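Local coordinates for Glucose/sorbosone dehydrogenases (Escherichia coli K12, PDB 2G8S), which belongs to the glucose/sorbosone dehydrogenase family, has a six-bladed beta-propeller fold and carries a bound calcium ion, at residues P20-F25 / I325-T330; Q79-W84 / G103-D108; L85-V90 / G97-Y102; G201-P206 / M276-S281. All blocks are in the same frame, centred on the assembly; numbering follows the deposited sequence.

The four contacts illustrate how a beta-propeller divides its work between and within blades. Contacts 1 and 4 each join the innermost strands of neighbouring blades near the central axis, with side chains and water spanning the gap between backbones. They touch one another, a probable hydrogen bond linking Thr-330 to the carbonyl of Phe-278. Contacts 2 and 3 lie instead on one hairpin, strands 82-90 and 96-105, whose backbones are bonded directly. Contact 3 is buried and closely paired; contact 2, at its outer end, is partly buried and turns to arginine and aspartate. Contact 1 is buried but polar and wet, whereas contact 4, partly buried, rests mainly on Phe-278 and a selenomethionine.

Contact 1: P20-F25 / I325-T330; sequences PWALAF and IRDVRT. With EDO (1,2-ethanediol), chain F.
Trp-21 and Ala-22 run beside Arg-326 and Asp-327 on almost parallel strands (8°), axes 6.2 Å apart at closest approach, too far for direct backbone pairing. Side chains, two waters and a 1,2-ethanediol occupy the space between. The Arg-326 chain bends at chi2 (56°) and chi3, laying CD over one face of the Trp-21 indole in a CH-pi contact, 4.0 Å from the five-membered ring centroid. Its guanidinium then lies with one face over NE1 of Trp-21, the two planes 22° apart. The diol shares that indole face, its O2 receiving Arg-326 NH1 at 3.2 Å and donating to Arg-326 O. Farther along, Arg-329 NH2, in the conformer described, meets the edge of the Phe-25 ring 3.5 Å from CD2. Water relays the polar groups: one molecule joins Leu-23 N, Asp-327 OD2 and Arg-329 NH1, while a second accepts from Phe-25 N and, at 2.7 Å, from Arg-329 NH2. Asp-327 OD1 also forms a salt bridge with Arg-134. Arg-326 and Asp-327, both facing Leu-339, form a classic beta bulge. Innermost strands of first and last blades packed side by side characterise a beta-propeller's centre; here they line the seam that strand 8-17 closes by pairing with strand 345-352.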
# COMPACT_ATOMS: atom_id res chain seq x y z
N PRO A 20 -0.16 1.78 13.52
CA PRO A 20 -1.27 1.77 12.57
C PRO A 20 -0.72 1.55 11.16
O PRO A 20 0.40 1.98 10.88
CB PRO A 20 -1.87 3.17 12.71
CG PRO A 20 -0.73 4.01 13.23
CD PRO A 20 0.04 3.11 14.13
N TRP A 21 -1.47 0.88 10.30
CA TRP A 21 -0.99 0.62 8.94
C TRP A 21 -1.82 1.31 7.87
O TRP A 21 -1.26 1.79 6.87
CB TRP A 21 -0.93 -0.88 8.66
CG TRP A 21 0.11 -1.27 7.61
CD1 TRP A 21 1.43 -1.50 7.83
CD2 TRP A 21 -0.11 -1.50 6.20
NE1 TRP A 21 2.06 -1.84 6.65
CE2 TRP A 21 1.14 -1.86 5.64
CE3 TRP A 21 -1.24 -1.43 5.37
CZ2 TRP A 21 1.28 -2.16 4.27
CZ3 TRP A 21 -1.09 -1.72 4.01
CH2 TRP A 21 0.16 -2.08 3.48
N ALA A 22 -3.13 1.34 8.06
CA ALA A 22 -4.04 1.90 7.06
C ALA A 22 -5.29 2.45 7.69
O ALA A 22 -5.63 2.14 8.83
CB ALA A 22 -4.41 0.85 6.02
N LEU A 23 -5.99 3.29 6.92
CA LEU A 23 -7.30 3.76 7.33
C LEU A 23 -8.30 3.72 6.18
O LEU A 23 -7.91 3.79 5.00
CB LEU A 23 -7.22 5.17 7.92
CG LEU A 23 -6.91 6.34 6.98
CD1 LEU A 23 -8.17 6.86 6.30
CD2 LEU A 23 -6.22 7.46 7.74
N ALA A 24 -9.57 3.61 6.53
CA ALA A 24 -10.66 3.67 5.57
C ALA A 24 -11.70 4.62 6.10
O ALA A 24 -12.14 4.49 7.23
CB ALA A 24 -11.25 2.29 5.34
N PHE A 25 -12.10 5.59 5.28
CA PHE A 25 -13.14 6.53 5.67
C PHE A 25 -14.50 5.89 5.53
O PHE A 25 -14.82 5.34 4.48
CB PHE A 25 -13.10 7.79 4.79
CG PHE A 25 -11.80 8.51 4.82
CD1 PHE A 25 -11.43 9.28 5.93
CD2 PHE A 25 -10.93 8.45 3.73
CE1 PHE A 25 -10.20 9.96 5.95
CE2 PHE A 25 -9.71 9.13 3.75
CZ PHE A 25 -9.35 9.88 4.86
N ILE A 325 6.49 8.09 8.85
CA ILE A 325 5.16 8.20 8.25
C ILE A 325 4.78 6.92 7.52
O ILE A 325 5.49 6.48 6.62
CB ILE A 325 5.05 9.41 7.30
CG1 ILE A 325 5.45 10.72 8.01
CG2 ILE A 325 3.65 9.50 6.70
CD1 ILE A 325 4.62 11.04 9.27
N ARG A 326 3.64 6.35 7.91
CA ARG A 326 3.17 5.08 7.37
C ARG A 326 2.13 5.23 6.25
O ARG A 326 2.22 4.55 5.23
CB ARG A 326 2.62 4.20 8.51
CG ARG A 326 1.78 2.99 8.08
CD ARG A 326 2.49 2.04 7.10
NE ARG A 326 3.63 1.37 7.72
CZ ARG A 326 4.55 0.70 7.03
NH1 ARG A 326 4.50 0.63 5.71
NH2 ARG A 326 5.55 0.12 7.68
N ASP A 327 1.14 6.09 6.45
CA ASP A 327 0.06 6.19 5.45
C ASP A 327 -0.37 7.63 5.30
O ASP A 327 -0.25 8.43 6.23
CB ASP A 327 -1.16 5.31 5.83
CG ASP A 327 -1.97 4.86 4.60
OD1 ASP A 327 -1.60 5.19 3.45
OD2 ASP A 327 -2.98 4.15 4.79
N VAL A 328 -0.86 7.95 4.10
CA VAL A 328 -1.32 9.28 3.75
C VAL A 328 -2.56 9.10 2.89
O VAL A 328 -2.55 8.33 1.92
CB VAL A 328 -0.24 10.08 2.94
CG1 VAL A 328 -0.75 11.47 2.60
CG2 VAL A 328 1.08 10.19 3.73
N ARG A 329 -3.63 9.81 3.25
CA ARG A 329 -4.90 9.72 2.52
C ARG A 329 -5.55 11.07 2.37
O ARG A 329 -5.47 11.92 3.26
CB ARG A 329 -5.87 8.80 3.25
CG ARG A 329 -5.49 7.33 3.21
CD ARG A 329 -5.72 6.72 1.83
NE ARG A 329 -7.10 6.90 1.38
CZ ARG A 329 -8.14 6.19 1.82
NH1 ARG A 329 -7.97 5.24 2.73
NH2 ARG A 329 -9.35 6.44 1.35
N THR A 330 -6.20 11.27 1.23
CA THR A 330 -6.97 12.49 1.02
C THR A 330 -8.39 12.21 1.45
O THR A 330 -9.05 11.31 0.92
CB THR A 330 -6.95 12.92 -0.45
OG1 THR A 330 -5.60 13.22 -0.83
CG2 THR A 330 -7.84 14.15 -0.67
C1 EDO F . 0.51 1.22 3.95
O1 EDO F . 0.02 2.47 4.43
C2 EDO F . 1.64 1.43 2.94
O2 EDO F . 2.69 2.17 3.58
O HOH W 1 -5.38 3.97 4.03
O HOH W 2 -11.41 5.20 2.48

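Contact 2: Q79-W84 / G103-D108; sequences QSRRIW and GRLSDD. With EDO (1,2-ethanediol), chain J.
Arg-82 faces Arg-104 in a non-hydrogen-bonded antiparallel pair, flanked by backbone bonds. Ile-83 and Gly-103 exchange two, Ile-83 N to Gly-103 O at 2.8 Å being the shorter, and Leu-105 N donates to Arg-81 O, one residue before strand 82-90 begins.

The side-chain hydrogen bonds belong chiefly to Arg-81. Its chain runs out extended at chi2 and then bends at chi3 (65°), turning NE onto Leu-105 O at 2.8 Å and NH2 onto Ser-106 O at 3.0 Å. The second is reached from above the carbonyl plane, 49° out of it. A 1,2-ethanediol sits at the far edge of the guanidinium, O1 accepting from NH2 at 2.8 Å and O2 from NH1. Ser-80 OG accepts from Arg-82 N, an ST turn, and is also bonded to Asp-76.

Charge adds a looser layer. Asp-107 OD1, in the conformer described, sits 3.4 Å from Arg-81 NE but well out of the guanidinium plane, so the attraction is electrostatic without an aimed N-H. A long ion pair ties the same carboxylate to Arg-104. The Arg-104 guanidinium offers a face to the Arg-81 chain, NH2 lying 3.5 Å from CD, while its NE donates to a water held by Gln-79 O.

The apolar side-chain contact lies beside Ile-83, whose CG2 meets Leu-105 CB at 4.0 Å.

With one carboxylate near two arginines, the positive charges are probably only partly offset locally; among protein groups, Arg-81 is aimed by two carbonyl oxygens, which fasten the turn after Leu-105 to the loop preceding strand 82-90.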
# COMPACT_ATOMS: atom_id res chain seq x y z
N GLN A 79 -24.29 -0.47 -0.26
CA GLN A 79 -25.29 -1.54 -0.25
C GLN A 79 -24.78 -2.79 0.49
O GLN A 79 -25.51 -3.38 1.30
CB GLN A 79 -25.73 -1.91 -1.67
CG GLN A 79 -26.59 -0.86 -2.38
CD GLN A 79 -25.78 0.29 -2.98
OE1 GLN A 79 -26.15 1.46 -2.85
NE2 GLN A 79 -24.68 -0.05 -3.63
N SER A 80 -23.54 -3.19 0.19
CA SER A 80 -22.98 -4.46 0.67
C SER A 80 -22.38 -4.41 2.07
O SER A 80 -22.30 -5.43 2.75
CB SER A 80 -21.89 -4.93 -0.29
OG SER A 80 -20.73 -4.12 -0.16
N ARG A 81 -21.93 -3.22 2.47
CA ARG A 81 -21.12 -3.01 3.68
C ARG A 81 -19.87 -3.90 3.73
O ARG A 81 -19.33 -4.16 4.81
CB ARG A 81 -21.96 -3.15 4.95
CG ARG A 81 -23.05 -2.08 5.04
CD ARG A 81 -23.70 -2.03 6.41
NE ARG A 81 -22.78 -1.62 7.47
CZ ARG A 81 -22.42 -0.36 7.72
NH1 ARG A 81 -22.89 0.65 6.99
NH2 ARG A 81 -21.59 -0.11 8.72
N ARG A 82 -19.41 -4.33 2.56
CA ARG A 82 -18.25 -5.20 2.47
C ARG A 82 -16.95 -4.44 2.69
O ARG A 82 -16.74 -3.37 2.10
CB ARG A 82 -18.24 -5.93 1.13
CG ARG A 82 -17.07 -6.87 0.95
CD ARG A 82 -17.12 -7.51 -0.41
NE ARG A 82 -18.22 -8.47 -0.51
CZ ARG A 82 -18.50 -9.17 -1.61
NH1 ARG A 82 -17.78 -9.00 -2.71
NH2 ARG A 82 -19.52 -10.03 -1.61
N ILE A 83 -16.10 -4.98 3.57
CA ILE A 83 -14.76 -4.43 3.76
C ILE A 83 -13.73 -5.52 3.51
O ILE A 83 -13.96 -6.69 3.81
CB ILE A 83 -14.57 -3.75 5.15
CG1 ILE A 83 -14.51 -4.75 6.29
CG2 ILE A 83 -15.63 -2.68 5.37
CD1 ILE A 83 -13.85 -4.18 7.56
N TRP A 84 -12.63 -5.12 2.88
CA TRP A 84 -11.53 -6.01 2.55
C TRP A 84 -10.35 -5.76 3.48
O TRP A 84 -10.06 -4.61 3.83
CB TRP A 84 -11.09 -5.79 1.10
CG TRP A 84 -12.05 -6.30 0.07
CD1 TRP A 84 -13.29 -5.80 -0.24
CD2 TRP A 84 -11.85 -7.43 -0.79
NE1 TRP A 84 -13.87 -6.55 -1.25
CE2 TRP A 84 -13.00 -7.56 -1.60
CE3 TRP A 84 -10.79 -8.35 -0.95
CZ2 TRP A 84 -13.13 -8.57 -2.58
CZ3 TRP A 84 -10.92 -9.35 -1.91
CH2 TRP A 84 -12.08 -9.45 -2.71
N GLY A 103 -15.14 -9.29 4.56
CA GLY A 103 -16.31 -9.61 5.36
C GLY A 103 -17.25 -8.43 5.33
O GLY A 103 -17.00 -7.46 4.62
N ARG A 104 -18.32 -8.51 6.11
CA ARG A 104 -19.31 -7.45 6.13
C ARG A 104 -19.21 -6.67 7.43
O ARG A 104 -19.22 -7.24 8.51
CB ARG A 104 -20.73 -8.03 5.97
CG ARG A 104 -21.80 -6.96 5.75
CD ARG A 104 -23.21 -7.55 5.74
NE ARG A 104 -24.23 -6.52 5.48
CZ ARG A 104 -24.81 -5.79 6.43
NH1 ARG A 104 -24.48 -5.94 7.71
NH2 ARG A 104 -25.73 -4.88 6.10
N LEU A 105 -19.10 -5.34 7.32
CA LEU A 105 -19.06 -4.50 8.51
C LEU A 105 -20.47 -4.30 9.06
O LEU A 105 -21.37 -3.85 8.34
CB LEU A 105 -18.43 -3.14 8.16
CG LEU A 105 -18.17 -2.15 9.30
CD1 LEU A 105 -17.16 -2.68 10.32
CD2 LEU A 105 -17.74 -0.80 8.75
N SER A 106 -20.67 -4.66 10.33
CA SER A 106 -21.99 -4.52 10.95
C SER A 106 -22.45 -3.07 10.96
O SER A 106 -21.63 -2.14 10.98
CB SER A 106 -22.00 -5.10 12.36
OG SER A 106 -21.20 -4.34 13.24
N ASP A 107 -23.76 -2.88 10.96
CA ASP A 107 -24.38 -1.55 11.02
C ASP A 107 -23.87 -0.75 12.22
O ASP A 107 -23.68 0.47 12.14
CB ASP A 107 -25.90 -1.68 11.12
CG ASP A 107 -26.54 -2.16 9.83
OD1 ASP A 107 -25.96 -1.95 8.74
OD2 ASP A 107 -27.65 -2.73 9.90
N ASP A 108 -23.67 -1.45 13.34
CA ASP A 108 -23.25 -0.79 14.58
C ASP A 108 -21.73 -0.65 14.75
O ASP A 108 -21.25 -0.17 15.77
CB ASP A 108 -23.91 -1.43 15.81
CG ASP A 108 -23.33 -2.79 16.18
OD1 ASP A 108 -22.35 -3.25 15.56
OD2 ASP A 108 -23.85 -3.41 17.14
C1 EDO J . -20.96 3.45 8.37
O1 EDO J . -21.79 2.63 9.19
C2 EDO J . -21.82 4.34 7.49
O2 EDO J . -22.66 3.53 6.65
O HOH W 3 -25.72 -5.58 3.03

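Contact 3: L85-V90 / G97-Y102; sequences LSYSEV and GTAVGY
Tyr-87 lays its ring over the methyl group of Ala-99, the residue directly across from it on the next strand. Ala-99 CB stands 3.8 Å from the ring centroid, 22° off the normal, a CH-pi contact displaced toward the hydroxyl end: CZ, at 3.5 Å from CB, is the nearest ring atom. The chi1 of 60° places CG between the backbone N and the carbonyl carbon and leans the ring across the neighbouring strand.

Beneath this overlap the backbones pair in antiparallel register on a twisted hairpin, the segment axes at 134°. Tyr-87 and Ala-99 exchange two hydrogen bonds, Ala-99 N reaching Tyr-87 O at 2.8 Å and Tyr-87 N reaching Ala-99 O at 2.9 Å. Leu-85 does the same with Gly-101, and Glu-89 with Gly-97, giving six bonds in all. The two glycines therefore lie opposite larger residues on the face shared by Leu-85, Tyr-87 and Glu-89. Between these pairs the alpha hydrogens also point at carbonyls, most closely from Ser-86 CA to Ala-99 O at 3.2 Å.

Ser-86, Ser-88, Thr-98 and Val-100 make up the reverse face. There Ser-86 CB touches Val-100 CG2 at 4.0 Å.

The polar ends are bound by neighbouring parts of the fold: Tyr-87 OH bonds to Thr-117 on strand 115-120, and Glu-89 forms salt bridges with Lys-124 and Arg-120. Ser-86 OG reaches Gly-133, Ser-88 OG Gly-67, and Thr-98 OG1 Phe-131. The pair forms the middle of its blade, with strand 68-73 bonded beyond 82-90, strand 115-120 beyond 96-105, and Ile-145 and Leu-147 of the following blade packed against Val-100 and Thr-98.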
# COMPACT_ATOMS: atom_id res chain seq x y z
N LEU A 85 -9.66 -6.83 3.86
CA LEU A 85 -8.45 -6.73 4.69
C LEU A 85 -7.33 -7.55 4.07
O LEU A 85 -7.57 -8.60 3.45
CB LEU A 85 -8.68 -7.25 6.11
CG LEU A 85 -9.78 -6.59 6.96
CD1 LEU A 85 -10.06 -7.38 8.24
CD2 LEU A 85 -9.39 -5.15 7.31
N SER A 86 -6.10 -7.07 4.22
CA SER A 86 -4.94 -7.89 3.91
C SER A 86 -4.09 -8.07 5.17
O SER A 86 -4.13 -7.25 6.08
CB SER A 86 -4.11 -7.27 2.79
OG SER A 86 -3.53 -6.04 3.18
N TYR A 87 -3.33 -9.15 5.21
CA TYR A 87 -2.57 -9.49 6.41
C TYR A 87 -1.51 -10.51 6.06
O TYR A 87 -1.57 -11.12 4.99
CB TYR A 87 -3.51 -10.05 7.51
CG TYR A 87 -4.28 -11.31 7.13
CD1 TYR A 87 -3.88 -12.55 7.62
CD2 TYR A 87 -5.43 -11.25 6.32
CE1 TYR A 87 -4.58 -13.72 7.29
CE2 TYR A 87 -6.14 -12.42 5.99
CZ TYR A 87 -5.70 -13.64 6.48
OH TYR A 87 -6.38 -14.80 6.17
N SER A 88 -0.53 -10.69 6.93
CA SER A 88 0.41 -11.80 6.75
C SER A 88 -0.09 -13.04 7.49
O SER A 88 -0.67 -12.94 8.57
CB SER A 88 1.82 -11.42 7.19
OG SER A 88 1.83 -10.85 8.48
N GLU A 89 0.15 -14.19 6.88
CA GLU A 89 -0.33 -15.47 7.40
C GLU A 89 0.79 -16.51 7.30
O GLU A 89 1.43 -16.65 6.26
CB GLU A 89 -1.54 -15.93 6.57
CG GLU A 89 -2.11 -17.29 6.98
CD GLU A 89 -3.08 -17.85 5.96
OE1 GLU A 89 -2.72 -17.91 4.77
OE2 GLU A 89 -4.19 -18.26 6.36
N VAL A 90 1.00 -17.26 8.38
CA VAL A 90 2.07 -18.24 8.42
C VAL A 90 1.67 -19.52 7.67
O VAL A 90 0.49 -19.82 7.53
CB VAL A 90 2.49 -18.53 9.89
CG1 VAL A 90 1.47 -19.40 10.59
CG2 VAL A 90 3.90 -19.13 9.96
N GLY A 97 3.23 -15.40 4.15
CA GLY A 97 2.90 -14.76 2.90
C GLY A 97 1.68 -13.90 3.12
O GLY A 97 0.99 -14.02 4.14
N THR A 98 1.41 -13.01 2.17
CA THR A 98 0.26 -12.12 2.26
C THR A 98 -1.03 -12.86 1.94
O THR A 98 -1.06 -13.75 1.08
CB THR A 98 0.48 -10.95 1.29
OG1 THR A 98 1.74 -10.34 1.62
CG2 THR A 98 -0.64 -9.90 1.40
N ALA A 99 -2.10 -12.49 2.64
CA ALA A 99 -3.42 -13.06 2.44
C ALA A 99 -4.42 -11.93 2.38
O ALA A 99 -4.22 -10.88 3.00
CB ALA A 99 -3.78 -14.02 3.57
N VAL A 100 -5.50 -12.14 1.63
CA VAL A 100 -6.47 -11.09 1.34
C VAL A 100 -7.87 -11.67 1.42
O VAL A 100 -8.14 -12.73 0.86
CB VAL A 100 -6.25 -10.50 -0.07
CG1 VAL A 100 -7.32 -9.44 -0.40
CG2 VAL A 100 -4.84 -9.89 -0.19
N GLY A 101 -8.76 -10.97 2.12
CA GLY A 101 -10.14 -11.43 2.25
C GLY A 101 -11.10 -10.30 2.51
O GLY A 101 -10.71 -9.14 2.57
N TYR A 102 -12.37 -10.66 2.67
CA TYR A 102 -13.39 -9.66 2.95
C TYR A 102 -14.47 -10.20 3.87
O TYR A 102 -14.67 -11.42 3.97
CB TYR A 102 -14.04 -9.13 1.67
CG TYR A 102 -14.85 -10.14 0.88
CD1 TYR A 102 -16.17 -10.45 1.22
CD2 TYR A 102 -14.32 -10.75 -0.25
CE1 TYR A 102 -16.93 -11.36 0.46
CE2 TYR A 102 -15.06 -11.66 -1.02
CZ TYR A 102 -16.36 -11.96 -0.65
OH TYR A 102 -17.10 -12.86 -1.39

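Contact 4: G201-P206 / M276-S281; sequences GMAMNP and MAFYNS
Phe-278 projects from its strand into the bend made by Ala-203 to Pro-206 and has more surface covered than any other residue here. Asn-205 CA sits over one ring face, 3.8 Å from the centroid and 21° off the normal, a CH-pi contact made by backbone rather than side chain. Ala-203 closes on the rim, its CB 3.8 Å from CE2 and its carbonyl oxygen at the ring edge. The Asn-205 side chain runs across the direction of Phe-278, its amide plane 40° from the ring, ND2 3.8 Å from CE1, while its OD1 is occupied by the amides of Trp-207 and Ser-208. Trp-212 meets the ring edge-to-face.

Met-276, a selenomethionine, serves the other end. In the conformer described its chain bends at chi3 (-76°), directing CE to Gly-201 O at 3.7 Å and to Met-202 CA at 3.8 Å. Here the backbones come nearest, and Met-276 N donates to a bridging water at 2.9 Å that lies close to Met-202 O as well.

Pro-206 completes the set. Its CD packs on Phe-278 CB at 3.6 Å, while CB is met by Asn-280 ND2 at 3.5 Å, in the one asparagine conformer described.

The two strands are the innermost of consecutive propeller blades. Their adhesion is mostly apolar, dispersion and CH-pi contact round the Phe-278 ring, with the selenomethionine methyl packing on backbone at the other end and water serving the amide of Met-276.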
# COMPACT_ATOMS: atom_id res chain seq x y z
N GLY A 201 2.90 2.10 -1.00
CA GLY A 201 1.74 2.85 -1.42
C GLY A 201 1.25 2.52 -2.82
O GLY A 201 2.03 2.18 -3.72
N MSE A 202 -0.06 2.61 -3.00
CA MSE A 202 -0.69 2.52 -4.32
C MSE A 202 -1.93 3.38 -4.30
O MSE A 202 -2.57 3.54 -3.25
CB MSE A 202 -1.13 1.10 -4.68
CG MSE A 202 -0.06 0.06 -4.71
SE MSE A 202 -0.50 -1.37 -5.96
CE MSE A 202 -2.18 -2.03 -5.16
N ALA A 203 -2.27 3.95 -5.45
CA ALA A 203 -3.49 4.76 -5.56
C ALA A 203 -3.88 4.96 -7.02
O ALA A 203 -3.02 4.93 -7.90
CB ALA A 203 -3.29 6.10 -4.89
N MSE A 204 -5.17 5.16 -7.25
CA MSE A 204 -5.65 5.53 -8.59
C MSE A 204 -5.39 7.01 -8.83
O MSE A 204 -5.84 7.86 -8.06
CB MSE A 204 -7.15 5.23 -8.74
CG MSE A 204 -7.52 3.75 -8.66
SE MSE A 204 -6.68 2.64 -10.00
CE MSE A 204 -7.55 3.38 -11.57
N ASN A 205 -4.67 7.31 -9.91
CA ASN A 205 -4.49 8.68 -10.34
C ASN A 205 -5.83 9.16 -10.89
O ASN A 205 -6.34 8.59 -11.86
CB ASN A 205 -3.38 8.75 -11.40
CG ASN A 205 -3.17 10.15 -11.96
OD1 ASN A 205 -4.12 10.88 -12.21
ND2 ASN A 205 -1.91 10.51 -12.17
N PRO A 206 -6.42 10.20 -10.27
CA PRO A 206 -7.76 10.65 -10.68
C PRO A 206 -7.80 11.43 -12.00
O PRO A 206 -8.89 11.70 -12.52
CB PRO A 206 -8.18 11.55 -9.51
CG PRO A 206 -6.91 12.14 -9.04
CD PRO A 206 -5.91 11.01 -9.15
N MSE A 276 0.47 6.69 -0.20
CA MSE A 276 0.40 7.81 -1.16
C MSE A 276 -1.03 8.26 -1.38
O MSE A 276 -1.95 7.43 -1.38
CB MSE A 276 0.83 7.36 -2.55
CG MSE A 276 2.17 6.81 -2.69
SE MSE A 276 2.47 6.98 -4.52
CE MSE A 276 1.41 5.54 -5.25
N ALA A 277 -1.22 9.55 -1.63
CA ALA A 277 -2.54 10.10 -1.91
C ALA A 277 -2.43 11.22 -2.93
O ALA A 277 -1.61 12.14 -2.78
CB ALA A 277 -3.17 10.63 -0.64
N PHE A 278 -3.23 11.14 -3.98
CA PHE A 278 -3.38 12.25 -4.92
C PHE A 278 -4.36 13.25 -4.34
O PHE A 278 -5.32 12.87 -3.66
CB PHE A 278 -3.91 11.75 -6.27
CG PHE A 278 -2.97 10.85 -7.00
CD1 PHE A 278 -1.94 11.38 -7.77
CD2 PHE A 278 -3.10 9.46 -6.93
CE1 PHE A 278 -1.04 10.55 -8.45
CE2 PHE A 278 -2.21 8.62 -7.59
CZ PHE A 278 -1.18 9.16 -8.36
N TYR A 279 -4.15 14.53 -4.66
CA TYR A 279 -5.01 15.59 -4.15
C TYR A 279 -5.70 16.31 -5.30
O TYR A 279 -5.04 16.94 -6.12
CB TYR A 279 -4.22 16.57 -3.28
CG TYR A 279 -5.15 17.46 -2.49
CD1 TYR A 279 -5.52 17.14 -1.19
CD2 TYR A 279 -5.69 18.61 -3.08
CE1 TYR A 279 -6.40 17.96 -0.48
CE2 TYR A 279 -6.55 19.42 -2.39
CZ TYR A 279 -6.90 19.10 -1.09
OH TYR A 279 -7.78 19.91 -0.42
N ASN A 280 -7.03 16.19 -5.33
CA ASN A 280 -7.83 16.72 -6.44
C ASN A 280 -9.06 17.49 -5.96
O ASN A 280 -10.09 17.55 -6.64
CB ASN A 280 -8.25 15.59 -7.38
CG ASN A 280 -9.24 14.65 -6.74
OD1 ASN A 280 -9.36 14.59 -5.52
ND2 ASN A 280 -9.98 13.90 -7.56
N SER A 281 -8.93 18.13 -4.80
CA SER A 281 -10.02 18.88 -4.17
C SER A 281 -9.82 20.39 -4.27
O SER A 281 -8.70 20.88 -4.22
CB SER A 281 -10.16 18.47 -2.70
OG SER A 281 -11.07 19.30 -1.99
O HOH W 4 -1.30 4.43 -0.75